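Local structure of epoxide hydrolase (Aspergillus niger, 3G02) at residues I239-F245 with L350-P354; G342-F346 with V365-D369. The protein probably hydrolyses epoxides to diols, here in an enantioselective form of an alpha/beta hydrolase produced by directed evolution. The protein carries 9 engineered substitutions. All blocks are in the same frame, centred on the assembly; numbering follows the deposited sequence. Where two conformers were deposited one is given.

Contact 1 of 2, residues I239-F245 with L350-P354. Engineered in segment 350-354: V351 (natural residue Cys).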
loop_
_atom_site.group_PDB
_atom_site.type_symbol
_atom_site.label_atom_id
_atom_site.label_comp_id
_atom_site.label_asym_id
_atom_site.label_seq_id
_atom_site.Cartn_x
_atom_site.Cartn_y
_atom_site.Cartn_z
ATOM N N ILE A 239 -15.273 4.287 19.266
ATOM C CA ILE A 239 -14.058 3.505 19.487
ATOM C C ILE A 239 -14.012 2.282 18.564
ATOM O O ILE A 239 -12.956 1.942 18.037
ATOM C CB ILE A 239 -13.898 3.091 20.982
ATOM C CG1 ILE A 239 -13.812 4.334 21.884
ATOM C CG2 ILE A 239 -12.689 2.168 21.182
ATOM C CD1 ILE A 239 -12.744 5.338 21.497
ATOM N N ALA A 240 -15.160 1.640 18.363
ATOM C CA ALA A 240 -15.268 0.505 17.442
ATOM C C ALA A 240 -14.894 0.908 16.015
ATOM O O ALA A 240 -14.165 0.183 15.336
ATOM C CB ALA A 240 -16.673 -0.083 17.479
ATOM N N ARG A 241 -15.386 2.063 15.573
ATOM C CA ARG A 241 -15.032 2.584 14.245
ATOM C C ARG A 241 -13.537 2.899 14.169
ATOM O O ARG A 241 -12.888 2.620 13.152
ATOM C CB ARG A 241 -15.886 3.801 13.876
ATOM C CG ARG A 241 -17.382 3.484 13.776
ATOM C CD ARG A 241 -18.183 4.600 13.108
ATOM N NE ARG A 241 -18.099 5.871 13.829
ATOM C CZ ARG A 241 -18.858 6.201 14.875
ATOM N NH1 ARG A 241 -19.771 5.355 15.337
ATOM N NH2 ARG A 241 -18.703 7.382 15.461
ATOM N N MET A 242 -13.014 3.549 15.209
ATOM C CA MET A 242 -11.599 3.930 15.267
ATOM C C MET A 242 -10.713 2.694 15.123
ATOM O O MET A 242 -9.731 2.683 14.376
ATOM C CB MET A 242 -11.303 4.628 16.594
ATOM C CG MET A 242 -9.824 4.789 16.899
ATOM S SD MET A 242 -9.543 5.096 18.644
ATOM C CE MET A 242 -9.717 3.448 19.314
ATOM N N GLU A 243 -11.087 1.640 15.852
ATOM C CA GLU A 243 -10.367 0.361 15.849
ATOM C C GLU A 243 -10.390 -0.319 14.479
ATOM O O GLU A 243 -9.354 -0.806 14.016
ATOM C CB GLU A 243 -10.922 -0.583 16.923
ATOM C CG GLU A 243 -10.509 -0.235 18.350
ATOM C CD GLU A 243 -11.231 -1.068 19.407
ATOM O OE1 GLU A 243 -12.103 -1.890 19.052
ATOM O OE2 GLU A 243 -10.925 -0.889 20.605
ATOM N N LYS A 244 -11.564 -0.353 13.844
ATOM C CA LYS A 244 -11.695 -0.846 12.468
ATOM C C LYS A 244 -10.813 -0.044 11.511
ATOM O O LYS A 244 -10.150 -0.621 10.638
ATOM C CB LYS A 244 -13.150 -0.827 11.990
ATOM C CG LYS A 244 -13.302 -1.286 10.539
ATOM C CD LYS A 244 -14.739 -1.420 10.112
ATOM C CE LYS A 244 -14.819 -1.972 8.694
ATOM N NZ LYS A 244 -16.229 -2.139 8.256
ATOM N N PHE A 245 -10.793 1.277 11.668
ATOM C CA PHE A 245 -9.924 2.100 10.835
ATOM C C PHE A 245 -8.452 1.745 11.033
ATOM O O PHE A 245 -7.691 1.653 10.068
ATOM C CB PHE A 245 -10.133 3.595 11.085
ATOM C CG PHE A 245 -9.192 4.466 10.296
ATOM C CD1 PHE A 245 -9.439 4.736 8.950
ATOM C CD2 PHE A 245 -8.044 4.980 10.885
ATOM C CE1 PHE A 245 -8.561 5.524 8.213
ATOM C CE2 PHE A 245 -7.157 5.774 10.153
ATOM C CZ PHE A 245 -7.418 6.038 8.816
ATOM N N LEU A 350 -12.321 9.531 11.054
ATOM C CA LEU A 350 -11.589 8.262 10.988
ATOM C C LEU A 350 -11.408 7.588 12.338
ATOM O O LEU A 350 -11.554 6.372 12.457
ATOM C CB LEU A 350 -10.215 8.470 10.338
ATOM C CG LEU A 350 -10.205 9.235 9.011
ATOM C CD1 LEU A 350 -8.786 9.395 8.497
ATOM C CD2 LEU A 350 -11.077 8.519 7.992
ATOM N N VAL A 351 -11.089 8.385 13.351
ATOM C CA VAL A 351 -10.711 7.856 14.654
ATOM C C VAL A 351 -11.437 8.661 15.737
ATOM O O VAL A 351 -10.821 9.454 16.456
ATOM C CB VAL A 351 -9.170 7.845 14.828
ATOM C CG1 VAL A 351 -8.555 6.731 13.986
ATOM C CG2 VAL A 351 -8.554 9.187 14.429
ATOM N N PRO A 352 -12.766 8.468 15.836
ATOM C CA PRO A 352 -13.609 9.352 16.641
ATOM C C PRO A 352 -13.529 9.087 18.144
ATOM O O PRO A 352 -14.470 8.556 18.747
ATOM C CB PRO A 352 -15.017 9.115 16.078
ATOM C CG PRO A 352 -14.975 7.765 15.453
ATOM C CD PRO A 352 -13.543 7.399 15.179
ATOM N N VAL A 353 -12.397 9.476 18.727
ATOM C CA VAL A 353 -12.162 9.380 20.166
ATOM C C VAL A 353 -13.062 10.376 20.906
ATOM O O VAL A 353 -13.362 11.448 20.375
ATOM C CB VAL A 353 -10.661 9.599 20.533
ATOM C CG1 VAL A 353 -9.821 8.433 20.043
ATOM C CG2 VAL A 353 -10.128 10.914 19.975
ATOM N N PRO A 354 -13.517 10.011 22.121
ATOM C CA PRO A 354 -14.493 10.826 22.843
ATOM C C PRO A 354 -13.882 12.033 23.557
ATOM O O PRO A 354 -12.663 12.106 23.732
ATOM C CB PRO A 354 -15.051 9.843 23.873
ATOM C CG PRO A 354 -13.907 8.955 24.178
ATOM C CD PRO A 354 -13.150 8.800 22.881
#

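Contact 2 of 2, residues G342-F346 with V365-D369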
loop_
_atom_site.group_PDB
_atom_site.type_symbol
_atom_site.label_atom_id
_atom_site.label_comp_id
_atom_site.label_asym_id
_atom_site.label_seq_id
_atom_site.Cartn_x
_atom_site.Cartn_y
_atom_site.Cartn_z
ATOM N N GLY A 342 -9.402 23.711 21.819
ATOM C CA GLY A 342 -10.780 23.485 21.403
ATOM C C GLY A 342 -10.878 22.325 20.439
ATOM O O GLY A 342 -9.916 22.018 19.728
ATOM N N PHE A 343 -12.036 21.670 20.426
ATOM C CA PHE A 343 -12.247 20.520 19.561
ATOM C C PHE A 343 -13.635 20.495 18.936
ATOM O O PHE A 343 -14.635 20.763 19.606
ATOM C CB PHE A 343 -11.991 19.218 20.320
ATOM C CG PHE A 343 -11.723 18.045 19.419
ATOM C CD1 PHE A 343 -10.428 17.778 18.975
ATOM C CD2 PHE A 343 -12.762 17.219 19.000
ATOM C CE1 PHE A 343 -10.177 16.701 18.133
ATOM C CE2 PHE A 343 -12.516 16.144 18.151
ATOM C CZ PHE A 343 -11.220 15.887 17.725
ATOM N N SER A 344 -13.675 20.173 17.642
ATOM C CA SER A 344 -14.925 19.918 16.930
ATOM C C SER A 344 -14.985 18.453 16.516
ATOM O O SER A 344 -14.137 17.976 15.754
ATOM C CB SER A 344 -15.053 20.819 15.702
ATOM O OG SER A 344 -15.232 22.171 16.074
ATOM N N PHE A 345 -15.996 17.758 17.029
ATOM C CA PHE A 345 -16.162 16.322 16.847
ATOM C C PHE A 345 -17.168 16.051 15.742
ATOM O O PHE A 345 -18.313 16.503 15.809
ATOM C CB PHE A 345 -16.638 15.690 18.167
ATOM C CG PHE A 345 -16.866 14.204 18.096
ATOM C CD1 PHE A 345 -15.900 13.315 18.569
ATOM C CD2 PHE A 345 -18.058 13.690 17.587
ATOM C CE1 PHE A 345 -16.113 11.938 18.522
ATOM C CE2 PHE A 345 -18.278 12.312 17.529
ATOM C CZ PHE A 345 -17.302 11.435 17.999
ATOM N N PHE A 346 -16.727 15.313 14.727
ATOM C CA PHE A 346 -17.603 14.831 13.665
ATOM C C PHE A 346 -17.633 13.302 13.709
ATOM O O PHE A 346 -16.581 12.665 13.779
ATOM C CB PHE A 346 -17.142 15.369 12.308
ATOM C CG PHE A 346 -17.222 16.864 12.203
ATOM C CD1 PHE A 346 -18.411 17.485 11.823
ATOM C CD2 PHE A 346 -16.122 17.662 12.515
ATOM C CE1 PHE A 346 -18.499 18.866 11.738
ATOM C CE2 PHE A 346 -16.202 19.052 12.429
ATOM C CZ PHE A 346 -17.393 19.653 12.038
ATOM N N VAL A 365 -11.030 23.671 26.702
ATOM C CA VAL A 365 -11.983 24.659 27.217
ATOM C C VAL A 365 -13.193 24.807 26.298
ATOM O O VAL A 365 -14.148 25.518 26.615
ATOM C CB VAL A 365 -11.312 26.046 27.412
ATOM C CG1 VAL A 365 -10.235 25.978 28.494
ATOM C CG2 VAL A 365 -10.728 26.567 26.100
ATOM N N PHE A 366 -13.145 24.124 25.157
ATOM C CA PHE A 366 -14.157 24.271 24.118
ATOM C C PHE A 366 -14.334 22.935 23.409
ATOM O O PHE A 366 -13.369 22.356 22.911
ATOM C CB PHE A 366 -13.717 25.364 23.139
ATOM C CG PHE A 366 -14.670 25.607 21.999
ATOM C CD1 PHE A 366 -14.601 24.841 20.835
ATOM C CD2 PHE A 366 -15.606 26.633 22.068
ATOM C CE1 PHE A 366 -15.465 25.077 19.775
ATOM C CE2 PHE A 366 -16.476 26.877 21.010
ATOM C CZ PHE A 366 -16.405 26.099 19.862
ATOM N N PHE A 367 -15.569 22.446 23.385
ATOM C CA PHE A 367 -15.898 21.205 22.695
ATOM C C PHE A 367 -17.257 21.332 22.031
ATOM O O PHE A 367 -18.213 21.816 22.641
ATOM C CB PHE A 367 -15.891 20.020 23.668
ATOM C CG PHE A 367 -16.083 18.682 23.003
ATOM C CD1 PHE A 367 -14.989 17.953 22.546
ATOM C CD2 PHE A 367 -17.359 18.148 22.835
ATOM C CE1 PHE A 367 -15.162 16.714 21.928
ATOM C CE2 PHE A 367 -17.541 16.911 22.220
ATOM C CZ PHE A 367 -16.440 16.193 21.768
ATOM N N ARG A 368 -17.332 20.905 20.775
ATOM C CA ARG A 368 -18.598 20.869 20.049
ATOM C C ARG A 368 -18.756 19.535 19.338
ATOM O O ARG A 368 -17.855 19.102 18.612
ATOM C CB ARG A 368 -18.688 22.005 19.023
ATOM C CG ARG A 368 -18.663 23.416 19.602
ATOM C CD ARG A 368 -20.028 23.875 20.101
ATOM N NE ARG A 368 -20.011 25.273 20.539
ATOM C CZ ARG A 368 -19.658 25.684 21.758
ATOM N NH1 ARG A 368 -19.281 24.812 22.686
ATOM N NH2 ARG A 368 -19.679 26.978 22.049
ATOM N N ASP A 369 -19.900 18.894 19.580
ATOM C CA ASP A 369 -20.330 17.685 18.881
ATOM C C ASP A 369 -21.146 18.064 17.653
ATOM O O ASP A 369 -21.752 19.140 17.614
ATOM C CB ASP A 369 -21.211 16.828 19.797
ATOM C CG ASP A 369 -20.417 15.852 20.645
ATOM O OD1 ASP A 369 -19.492 15.199 20.114
ATOM O OD2 ASP A 369 -20.736 15.721 21.844
#

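Contact 1 of 2, residues I239-F245 with L350-P354
M242 and V351 mark the closest backbone approach, with the CA of M242 4.1 Å from the CA of V351. From there the loop 350-354 runs back along helix 233-248, opposite to the helix direction, so that V353 lies beside I239 and L350 beside F245. An inverse gamma turn centred on P352 is closed by V353 N donating to V351 O, and P354 is the N-cap of helix 355-358.

The main aromatic contact is a CH-pi interaction: the CB of L350 stands 3.8 Å from the F245 ring centroid, almost on the ring normal (4° off). A chi1 of 177° turns the F245 ring away from its own backbone N and up to L350, whose CD1 comes within 3.6 Å of F245 CZ. Obliquely to the same ring, CG1 of the engineered V351 lies 3.6 Å from F245 CD2. M242 CG packs 3.7 Å from that same V351 CG1, and M242 SD lies 3.6 Å from V353 CG1. P352 crosses R241 at about a right angle, its CG 3.7 Å from R241 NH2, while I239 CD1 meets P354 CD at 3.8 Å. R241 NH2 also makes a weak hydrogen bond to P347 O.

No hydrogen bond joins the two segments, so helix and loop are held by shape and apolar burial. L350, whose side chain also touches the predicted active-site residue H375, thereby links this packing to the probable active site.

Contact 2 of 2, residues G342-F346 with V365-D369
The parallel pairing of G342-F345 with F366-R368 closes a beta-alpha-beta unit at one edge of the central sheet of the alpha/beta hydrolase fold, strand 340-345 returning through helix 355-358 to strand 362-369. The two short strand axes approach to 4.6 Å and differ by 6° in direction.

Three backbone hydrogen bonds join them. F343 N donates to F366 O at 2.9 Å, and F343 O accepts from R368 N, so both polar groups of F343 are used on this side. F345 N then gives a nearly linear bond to R368 O (2.8 Å, 177°). Supplementary CA-H...O contacts accompany these bonds; the shortest runs from G342 CA to F366 O at 3.2 Å.

F367 runs alongside both F343 and F345, all three on one face of the sheet. Its CE1 is 3.8 Å from F343 CD2, and its CZ is 3.6 Å from F345 CB; chi1 of -174° holds its CG across from the backbone N and carries the ring toward strand 340-345. The opposite face bears S344, F366 and R368. F366 CE2 sits 3.3 Å above the R368 guanidinium plane, offset toward the rim, and R368 NH1 hydrogen-bonds F367 O.

Helix 382-396 covers this second face: D388 OD2 and H213 NE2 both form hydrogen bonds with S344 OG, and F392 meets the F366 ring edge-to-face. F343 and F367 turn to helix 355-358, touching I358 and R355. Strand 209-214 continues the sheet beyond strand 340-345 through backbone bonds of G342 and S344.

How the contacts relate
Both contacts draw on the beta-alpha-beta unit 340-369. Contact 2 is the edge pairing of its strands; contact 1 presses the loop joining the first of them to helix 355-358 against helix 233-248. The contrast illustrates how place in the fold sets chemistry: the strand pair is specified by regular backbone hydrogen bonds with aromatic rings added, whereas the loop and helix share none and rely on apolar packing. Contact 1 is the more buried, and contact 2 is partly buried, on the outermost strand of the chain's sheet. They meet at F345, whose CE1 lies 3.4 Å from V353 O, joining the next-to-last strand and the loop.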